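Local coordinates for chlorite Dismutase (Nitrobacter winogradskyi, PDB 3QPI), which binds heme b and decomposes chlorite into chloride and molecular oxygen, at residues A75-N80 with L142-Y147; A86-R91 with D176-R181. All coordinates share one frame; numbering follows the deposited sequence.

How the contacts relate
From the N terminus, loop 75-80 comes after helix 64-73. The chain then enters strand 84-92, which supplies 86-91. Contact 1 closes the first circuit when 142-147 returns to the loop, 61 residues later. Contact 2 closes the second when 176-181 pairs with 86-91, across 84 residues. The segments alternate along the chain, so the two contacts cross. Strand 84-92 lies between strands 141-147 and 171-181 in the sheet, and T143 OG1 bonds to I88 O. R181, at the C-terminal end of strand 171-181, bonds to the backbone oxygens of R79 and N80, joining contact 2 to the loop. Strands 141-147 and 84-92 both reach the heme, while the loop packs against the C-terminal end of strand 141-147.

Contact 1: A75-N80 with L142-Y147; sequences AGLGRN and LTWFEY. With HEM (protoporphyrin IX containing Fe), chain C.
L77, G78 and R79 gather round E146, where the loop after helix 64-73 meets strand 141-147 of the ferredoxin-like sheet of the Dim A-B barrel clan.

The main direct polar link runs from G78 N to E146 OE1, 2.8 Å long and nearly straight at 168°. OE1 uses its syn lone pair. The other oxygen, OE2, takes the indole N-H of W144 on its anti side, tilted 23° from the carboxylate plane, with OE2 close to the ring plane; NE1 to OE2 is 2.9 Å. E146 is extended beyond CG (chi2 -177°), which carries the carboxylate out to the loop.

One water extends the network. It donates to G76 O and to E146 OE1, and accepts from R79 N and R79 NE. With the water on OE1 as well, three bonds grip this buried carboxylate and should limit its rotation. The guanidinium of R79 also bonds to P123 O through NH1 and to A124 O through NH2. The edge of the same group approaches E146 O.

Apolar contact is slight. L77 CD2 meets W144 CD1 at the indole edge, 3.9 Å away, and L77 CB passes close to the carboxylate of E146.

F145 and T143 serve the heme pocket instead. T143 CG2 lies 3.7 Å from the heme methine carbon CHD, and the ring tip F145 CZ reaches pyrrole carbon C2C.

Contact 2: A86-R91 with D176-R181; sequences ALIPIR and DIRLAR. With HEM (protoporphyrin IX containing Fe), chain C.
A86 faces R178 as a non-hydrogen-bonded pair and L87 faces I177 as a hydrogen-bonded pair. They join two neighbouring strands, 84-92 and 171-181, in the antiparallel sheet of a dimeric alpha-beta barrel family domain.

The backbone bonds come as a reciprocal pair. L87 N donates to I177 O at 2.9 Å, and I177 N donates to L87 O at 3.1 Å.

R178 spreads over the face that carries A86 and I88. CB rises from the strand on that face. The chain then bends at chi2 (-63°), which brings the later atoms back over the neighbouring strand. CD lies 3.6 Å from A86 CB. NE also passes near that methyl, and it forms a salt bridge with E156 of helix 152-163. CZ is near the same methyl. NH1 bonds to I177 O at 3.1 Å; I177 O lies in the guanidinium plane, but NH1 stands above the carbonyl plane of I177. I177 O therefore accepts from two donors, L87 N and R178 NH1, which come from opposite faces of its plane. NH1 also touches I88 CG1, 3.6 Å away. NH1 and NH2 both make weak hydrogen bonds to D176 OD1, and NH2, 2.9 Å from OD1, closes the salt bridge. D176 OD2 has its own salt bridge to R163, so a chain of charges runs from E156 to R163 along the helix side of the sheet. F155 of that helix packs on A86, I88 and R178.

On the face that carries L87 and I177 the contact is apolar. These two lie side by side, with L87 CD2 and I177 CD1 3.9 Å apart. L179 CD2 leans against the backbone of A86 and L87.

I88 and I90 line the heme pocket. I88 CD1 touches both D176 OD1 and, at 3.7 Å, the heme vinyl carbon CBC.

Contact 1: A75-N80 with L142-Y147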
loop_
_atom_site.group_PDB
_atom_site.type_symbol
_atom_site.label_atom_id
_atom_site.label_comp_id
_atom_site.label_asym_id
_atom_site.label_seq_id
_atom_site.Cartn_x
_atom_site.Cartn_y
_atom_site.Cartn_z
ATOM N N ALA A 75 6.481 0.398 13.215
ATOM C CA ALA A 75 7.084 -0.916 13.412
ATOM C C ALA A 75 7.600 -1.456 12.080
ATOM O O ALA A 75 7.360 -0.868 11.020
ATOM C CB ALA A 75 6.076 -1.872 14.022
ATOM N N GLY A 76 8.322 -2.566 12.128
ATOM C CA GLY A 76 8.876 -3.155 10.920
ATOM C C GLY A 76 8.054 -4.331 10.430
ATOM O O GLY A 76 7.143 -4.786 11.120
ATOM N N LEU A 77 8.387 -4.829 9.244
ATOM C CA LEU A 77 7.759 -6.018 8.702
ATOM C C LEU A 77 8.275 -7.244 9.459
ATOM O O LEU A 77 9.340 -7.201 10.076
ATOM C CB LEU A 77 8.076 -6.160 7.206
ATOM C CG LEU A 77 7.788 -4.924 6.323
ATOM C CD1 LEU A 77 8.103 -5.181 4.849
ATOM C CD2 LEU A 77 6.340 -4.463 6.482
ATOM N N GLY A 78 7.519 -8.333 9.404
ATOM C CA GLY A 78 7.980 -9.603 9.921
ATOM C C GLY A 78 7.749 -9.822 11.409
ATOM O O GLY A 78 8.341 -10.729 11.977
ATOM N N ARG A 79 6.898 -9.010 12.041
ATOM C CA ARG A 79 6.592 -9.208 13.462
ATOM C C ARG A 79 5.906 -10.550 13.645
ATOM O O ARG A 79 5.003 -10.907 12.887
ATOM C CB ARG A 79 5.699 -8.103 14.014
ATOM C CG ARG A 79 6.357 -6.738 14.076
ATOM C CD ARG A 79 5.344 -5.663 14.416
ATOM N NE ARG A 79 4.321 -5.480 13.382
ATOM C CZ ARG A 79 3.291 -4.642 13.506
ATOM N NH1 ARG A 79 3.165 -3.923 14.623
ATOM N NH2 ARG A 79 2.393 -4.509 12.520
ATOM N N ASN A 80 6.329 -11.293 14.656
ATOM C CA ASN A 80 5.740 -12.595 14.902
ATOM C C ASN A 80 4.222 -12.542 15.059
ATOM O O ASN A 80 3.528 -13.422 14.557
ATOM C CB ASN A 80 6.373 -13.257 16.123
ATOM C CG ASN A 80 7.856 -13.481 15.951
ATOM O OD1 ASN A 80 8.354 -13.618 14.825
ATOM N ND2 ASN A 80 8.581 -13.509 17.067
ATOM N N LEU A 142 2.520 -0.148 -5.069
ATOM C CA LEU A 142 2.068 -1.337 -4.364
ATOM C C LEU A 142 2.237 -1.017 -2.889
ATOM O O LEU A 142 3.346 -0.723 -2.429
ATOM C CB LEU A 142 2.886 -2.565 -4.754
ATOM C CG LEU A 142 2.957 -2.873 -6.262
ATOM C CD1 LEU A 142 3.829 -4.102 -6.548
ATOM C CD2 LEU A 142 1.568 -3.090 -6.817
ATOM N N THR A 143 1.122 -1.018 -2.164
ATOM C CA THR A 143 1.134 -0.694 -0.750
ATOM C C THR A 143 0.946 -2.001 0.018
ATOM O O THR A 143 0.085 -2.813 -0.313
ATOM C CB THR A 143 0.068 0.392 -0.384
ATOM O OG1 THR A 143 -1.261 -0.060 -0.689
ATOM C CG2 THR A 143 0.351 1.676 -1.157
ATOM N N TRP A 144 1.802 -2.204 1.009
ATOM C CA TRP A 144 1.901 -3.460 1.729
ATOM C C TRP A 144 1.804 -3.139 3.210
ATOM O O TRP A 144 2.505 -2.235 3.701
ATOM C CB TRP A 144 3.247 -4.132 1.416
ATOM C CG TRP A 144 3.493 -5.330 2.244
ATOM C CD1 TRP A 144 4.354 -5.441 3.297
ATOM C CD2 TRP A 144 2.835 -6.598 2.120
ATOM N NE1 TRP A 144 4.282 -6.702 3.831
ATOM C CE2 TRP A 144 3.358 -7.437 3.133
ATOM C CE3 TRP A 144 1.851 -7.103 1.254
ATOM C CZ2 TRP A 144 2.940 -8.769 3.303
ATOM C CZ3 TRP A 144 1.425 -8.427 1.425
ATOM C CH2 TRP A 144 1.980 -9.249 2.442
ATOM N N PHE A 145 0.920 -3.864 3.902
ATOM C CA PHE A 145 0.639 -3.636 5.316
ATOM C C PHE A 145 0.571 -4.966 6.068
ATOM O O PHE A 145 0.047 -5.956 5.545
ATOM C CB PHE A 145 -0.711 -2.893 5.463
ATOM C CG PHE A 145 -0.785 -1.654 4.633
ATOM C CD1 PHE A 145 -0.248 -0.467 5.103
ATOM C CD2 PHE A 145 -1.341 -1.689 3.360
ATOM C CE1 PHE A 145 -0.275 0.659 4.326
ATOM C CE2 PHE A 145 -1.364 -0.570 2.572
ATOM C CZ PHE A 145 -0.842 0.618 3.055
ATOM N N GLU A 146 1.072 -4.968 7.298
ATOM C CA GLU A 146 1.037 -6.143 8.154
ATOM C C GLU A 146 0.530 -5.744 9.517
ATOM O O GLU A 146 0.908 -4.679 10.023
ATOM C CB GLU A 146 2.438 -6.735 8.327
ATOM C CG GLU A 146 3.122 -7.051 7.055
ATOM C CD GLU A 146 4.491 -7.714 7.264
ATOM O OE1 GLU A 146 4.975 -7.829 8.426
ATOM O OE2 GLU A 146 5.079 -8.112 6.245
ATOM N N TYR A 147 -0.282 -6.611 10.124
ATOM C CA TYR A 147 -0.882 -6.327 11.434
ATOM C C TYR A 147 -1.394 -7.596 12.107
ATOM O O TYR A 147 -1.626 -8.612 11.453
ATOM C CB TYR A 147 -2.034 -5.341 11.280
ATOM C CG TYR A 147 -2.915 -5.651 10.096
ATOM C CD1 TYR A 147 -2.608 -5.152 8.834
ATOM C CD2 TYR A 147 -4.044 -6.441 10.227
ATOM C CE1 TYR A 147 -3.398 -5.431 7.741
ATOM C CE2 TYR A 147 -4.857 -6.719 9.122
ATOM C CZ TYR A 147 -4.524 -6.210 7.877
ATOM O OH TYR A 147 -5.302 -6.479 6.755
HETATM C CHA HEM C . 2.665 7.407 0.846
HETATM C CHB HEM C . 2.407 7.105 5.615
HETATM C CHC HEM C . -1.321 4.008 5.218
HETATM C CHD HEM C . -1.209 4.571 0.525
HETATM C C1A HEM C . 2.876 7.538 2.176
HETATM C C2A HEM C . 3.955 8.361 2.699
HETATM C C3A HEM C . 3.929 8.293 4.045
HETATM C C4A HEM C . 2.804 7.422 4.378
HETATM C CMA HEM C . 4.897 9.043 5.032
HETATM C CAA HEM C . 4.878 9.163 1.768
HETATM C CBA HEM C . 6.201 8.480 1.454
HETATM C CGA HEM C . 7.027 9.504 0.702
HETATM O O1A HEM C . 7.222 9.264 -0.505
HETATM O O2A HEM C . 7.461 10.553 1.276
HETATM C C1B HEM C . 1.396 6.235 5.841
HETATM C C2B HEM C . 1.114 5.737 7.165
HETATM C C3B HEM C . 0.126 4.861 7.047
HETATM C C4B HEM C . -0.280 4.796 5.656
HETATM C CMB HEM C . 1.839 6.080 8.491
HETATM C CAB HEM C . -0.479 4.103 8.250
HETATM C CBB HEM C . -0.601 2.775 8.192
HETATM C C1C HEM C . -1.658 3.891 3.926
HETATM C C2C HEM C . -2.716 3.069 3.336
HETATM C C3C HEM C . -2.630 3.224 2.017
HETATM C C4C HEM C . -1.558 4.169 1.764
HETATM C CMC HEM C . -3.664 2.142 4.134
HETATM C CAC HEM C . -3.485 2.634 0.882
HETATM C CBC HEM C . -4.755 2.281 1.130
HETATM C C1D HEM C . -0.165 5.323 0.161
HETATM C C2D HEM C . 0.142 5.643 -1.213
HETATM C C3D HEM C . 1.372 6.530 -1.084
HETATM C C4D HEM C . 1.634 6.659 0.330
HETATM C CMD HEM C . -0.556 5.209 -2.544
HETATM C CAD HEM C . 2.163 7.195 -2.218
HETATM C CBD HEM C . 1.577 8.608 -2.371
HETATM C CGD HEM C . 2.185 9.268 -3.588
HETATM O O1D HEM C . 3.433 9.313 -3.669
HETATM O O2D HEM C . 1.425 9.748 -4.475
HETATM N NA HEM C . 2.166 6.933 3.229
HETATM N NB HEM C . 0.533 5.652 4.915
HETATM N NC HEM C . -0.980 4.555 2.942
HETATM N ND HEM C . 0.723 5.949 1.054
HETATM FE FE HEM C . 0.431 5.852 2.933
HETATM O O HOH W 1 5.254 -6.568 10.904
#

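Contact 2: A86-R91 with D176-R181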
loop_
_atom_site.group_PDB
_atom_site.type_symbol
_atom_site.label_atom_id
_atom_site.label_comp_id
_atom_site.label_asym_id
_atom_site.label_seq_id
_atom_site.Cartn_x
_atom_site.Cartn_y
_atom_site.Cartn_z
ATOM N N ALA A 86 -2.217 -6.856 4.111
ATOM C CA ALA A 86 -2.961 -6.356 2.969
ATOM C C ALA A 86 -2.001 -5.867 1.895
ATOM O O ALA A 86 -0.962 -5.264 2.174
ATOM C CB ALA A 86 -3.910 -5.217 3.380
ATOM N N LEU A 87 -2.376 -6.140 0.660
ATOM C CA LEU A 87 -1.687 -5.614 -0.492
ATOM C C LEU A 87 -2.708 -4.778 -1.267
ATOM O O LEU A 87 -3.738 -5.305 -1.706
ATOM C CB LEU A 87 -1.157 -6.768 -1.346
ATOM C CG LEU A 87 -0.509 -6.378 -2.692
ATOM C CD1 LEU A 87 0.718 -5.507 -2.497
ATOM C CD2 LEU A 87 -0.148 -7.624 -3.446
ATOM N N ILE A 88 -2.444 -3.479 -1.409
ATOM C CA ILE A 88 -3.351 -2.590 -2.132
ATOM C C ILE A 88 -2.614 -1.864 -3.270
ATOM O O ILE A 88 -1.927 -0.857 -3.046
ATOM C CB ILE A 88 -4.032 -1.590 -1.184
ATOM C CG1 ILE A 88 -4.783 -2.329 -0.057
ATOM C CG2 ILE A 88 -5.009 -0.673 -1.954
ATOM C CD1 ILE A 88 -5.274 -1.401 1.051
ATOM N N PRO A 89 -2.741 -2.400 -4.497
ATOM C CA PRO A 89 -2.193 -1.777 -5.709
ATOM C C PRO A 89 -3.017 -0.556 -6.074
ATOM O O PRO A 89 -4.254 -0.620 -6.005
ATOM C CB PRO A 89 -2.342 -2.863 -6.779
ATOM C CG PRO A 89 -2.674 -4.147 -5.999
ATOM C CD PRO A 89 -3.385 -3.691 -4.788
ATOM N N ILE A 90 -2.344 0.542 -6.418
ATOM C CA ILE A 90 -3.021 1.823 -6.675
ATOM C C ILE A 90 -2.443 2.531 -7.905
ATOM O O ILE A 90 -1.234 2.511 -8.135
ATOM C CB ILE A 90 -2.921 2.776 -5.453
ATOM C CG1 ILE A 90 -3.912 2.353 -4.366
ATOM C CG2 ILE A 90 -3.152 4.263 -5.869
ATOM C CD1 ILE A 90 -3.540 2.879 -2.984
ATOM N N ARG A 91 -3.324 3.123 -8.699
ATOM C CA ARG A 91 -2.907 3.935 -9.826
ATOM C C ARG A 91 -3.599 5.276 -9.731
ATOM O O ARG A 91 -4.819 5.333 -9.574
ATOM C CB ARG A 91 -3.240 3.284 -11.178
ATOM C CG ARG A 91 -2.792 4.172 -12.347
ATOM C CD ARG A 91 -2.778 3.482 -13.694
ATOM N NE ARG A 91 -4.048 2.829 -13.990
ATOM C CZ ARG A 91 -4.560 2.700 -15.215
ATOM N NH1 ARG A 91 -3.897 3.190 -16.269
ATOM N NH2 ARG A 91 -5.741 2.092 -15.385
ATOM N N ASP A 176 -8.329 -4.408 -3.601
ATOM C CA ASP A 176 -8.177 -4.814 -2.221
ATOM C C ASP A 176 -7.780 -6.306 -2.123
ATOM O O ASP A 176 -8.593 -7.200 -2.389
ATOM C CB ASP A 176 -9.491 -4.554 -1.467
ATOM C CG ASP A 176 -9.438 -3.297 -0.616
ATOM O OD1 ASP A 176 -8.330 -2.793 -0.343
ATOM O OD2 ASP A 176 -10.510 -2.807 -0.214
ATOM N N ILE A 177 -6.523 -6.569 -1.769
ATOM C CA ILE A 177 -6.079 -7.936 -1.481
ATOM C C ILE A 177 -5.805 -8.099 0.013
ATOM O O ILE A 177 -5.093 -7.284 0.607
ATOM C CB ILE A 177 -4.819 -8.286 -2.297
ATOM C CG1 ILE A 177 -5.082 -8.043 -3.789
ATOM C CG2 ILE A 177 -4.416 -9.748 -2.064
ATOM C CD1 ILE A 177 -3.869 -8.103 -4.632
ATOM N N ARG A 178 -6.384 -9.130 0.632
ATOM C CA ARG A 178 -6.116 -9.387 2.048
ATOM C C ARG A 178 -5.481 -10.757 2.257
ATOM O O ARG A 178 -5.860 -11.728 1.605
ATOM C CB ARG A 178 -7.398 -9.277 2.895
ATOM C CG ARG A 178 -8.047 -7.892 2.859
ATOM C CD ARG A 178 -7.140 -6.807 3.463
ATOM N NE ARG A 178 -7.786 -5.497 3.438
ATOM C CZ ARG A 178 -7.679 -4.608 2.445
ATOM N NH1 ARG A 178 -6.936 -4.863 1.363
ATOM N NH2 ARG A 178 -8.338 -3.453 2.532
ATOM N N LEU A 179 -4.552 -10.839 3.208
ATOM C CA LEU A 179 -3.753 -12.052 3.412
ATOM C C LEU A 179 -3.724 -12.526 4.855
ATOM O O LEU A 179 -3.875 -11.729 5.785
ATOM C CB LEU A 179 -2.288 -11.812 3.022
ATOM C CG LEU A 179 -1.883 -11.310 1.638
ATOM C CD1 LEU A 179 -2.436 -12.213 0.537
ATOM C CD2 LEU A 179 -2.310 -9.797 1.448
ATOM N N ALA A 180 -3.450 -13.825 5.010
ATOM C CA ALA A 180 -3.165 -14.448 6.297
ATOM C C ALA A 180 -1.858 -15.229 6.177
ATOM O O ALA A 180 -1.625 -15.920 5.176
ATOM C CB ALA A 180 -4.301 -15.387 6.702
ATOM N N ARG A 181 -1.000 -15.111 7.183
ATOM C CA ARG A 181 0.300 -15.752 7.126
ATOM C C ARG A 181 0.141 -17.279 7.034
ATOM O O ARG A 181 -0.588 -17.901 7.821
ATOM C CB ARG A 181 1.160 -15.362 8.325
ATOM C CG ARG A 181 2.633 -15.761 8.170
ATOM C CD ARG A 181 3.568 -14.743 8.841
ATOM N NE ARG A 181 3.865 -15.141 10.220
ATOM C CZ ARG A 181 4.064 -14.295 11.231
ATOM N NH1 ARG A 181 3.990 -12.982 11.048
ATOM N NH2 ARG A 181 4.334 -14.770 12.439
HETATM C CHA HEM C . 2.665 7.407 0.846
HETATM C CHB HEM C . 2.407 7.105 5.615
HETATM C CHC HEM C . -1.321 4.008 5.218
HETATM C CHD HEM C . -1.209 4.571 0.525
HETATM C C1A HEM C . 2.876 7.538 2.176
HETATM C C2A HEM C . 3.955 8.361 2.699
HETATM C C3A HEM C . 3.929 8.293 4.045
HETATM C C4A HEM C . 2.804 7.422 4.378
HETATM C CMA HEM C . 4.897 9.043 5.032
HETATM C CAA HEM C . 4.878 9.163 1.768
HETATM C CBA HEM C . 6.201 8.480 1.454
HETATM C CGA HEM C . 7.027 9.504 0.702
HETATM O O1A HEM C . 7.222 9.264 -0.505
HETATM O O2A HEM C . 7.461 10.553 1.276
HETATM C C1B HEM C . 1.396 6.235 5.841
HETATM C C2B HEM C . 1.114 5.737 7.165
HETATM C C3B HEM C . 0.126 4.861 7.047
HETATM C C4B HEM C . -0.280 4.796 5.656
HETATM C CMB HEM C . 1.839 6.080 8.491
HETATM C CAB HEM C . -0.479 4.103 8.250
HETATM C CBB HEM C . -0.601 2.775 8.192
HETATM C C1C HEM C . -1.658 3.891 3.926
HETATM C C2C HEM C . -2.716 3.069 3.336
HETATM C C3C HEM C . -2.630 3.224 2.017
HETATM C C4C HEM C . -1.558 4.169 1.764
HETATM C CMC HEM C . -3.664 2.142 4.134
HETATM C CAC HEM C . -3.485 2.634 0.882
HETATM C CBC HEM C . -4.755 2.281 1.130
HETATM C C1D HEM C . -0.165 5.323 0.161
HETATM C C2D HEM C . 0.142 5.643 -1.213
HETATM C C3D HEM C . 1.372 6.530 -1.084
HETATM C C4D HEM C . 1.634 6.659 0.330
HETATM C CMD HEM C . -0.556 5.209 -2.544
HETATM C CAD HEM C . 2.163 7.195 -2.218
HETATM C CBD HEM C . 1.577 8.608 -2.371
HETATM C CGD HEM C . 2.185 9.268 -3.588
HETATM O O1D HEM C . 3.433 9.313 -3.669
HETATM O O2D HEM C . 1.425 9.748 -4.475
HETATM N NA HEM C . 2.166 6.933 3.229
HETATM N NB HEM C . 0.533 5.652 4.915
HETATM N NC HEM C . -0.980 4.555 2.942
HETATM N ND HEM C . 0.723 5.949 1.054
HETATM FE FE HEM C . 0.431 5.852 2.933
#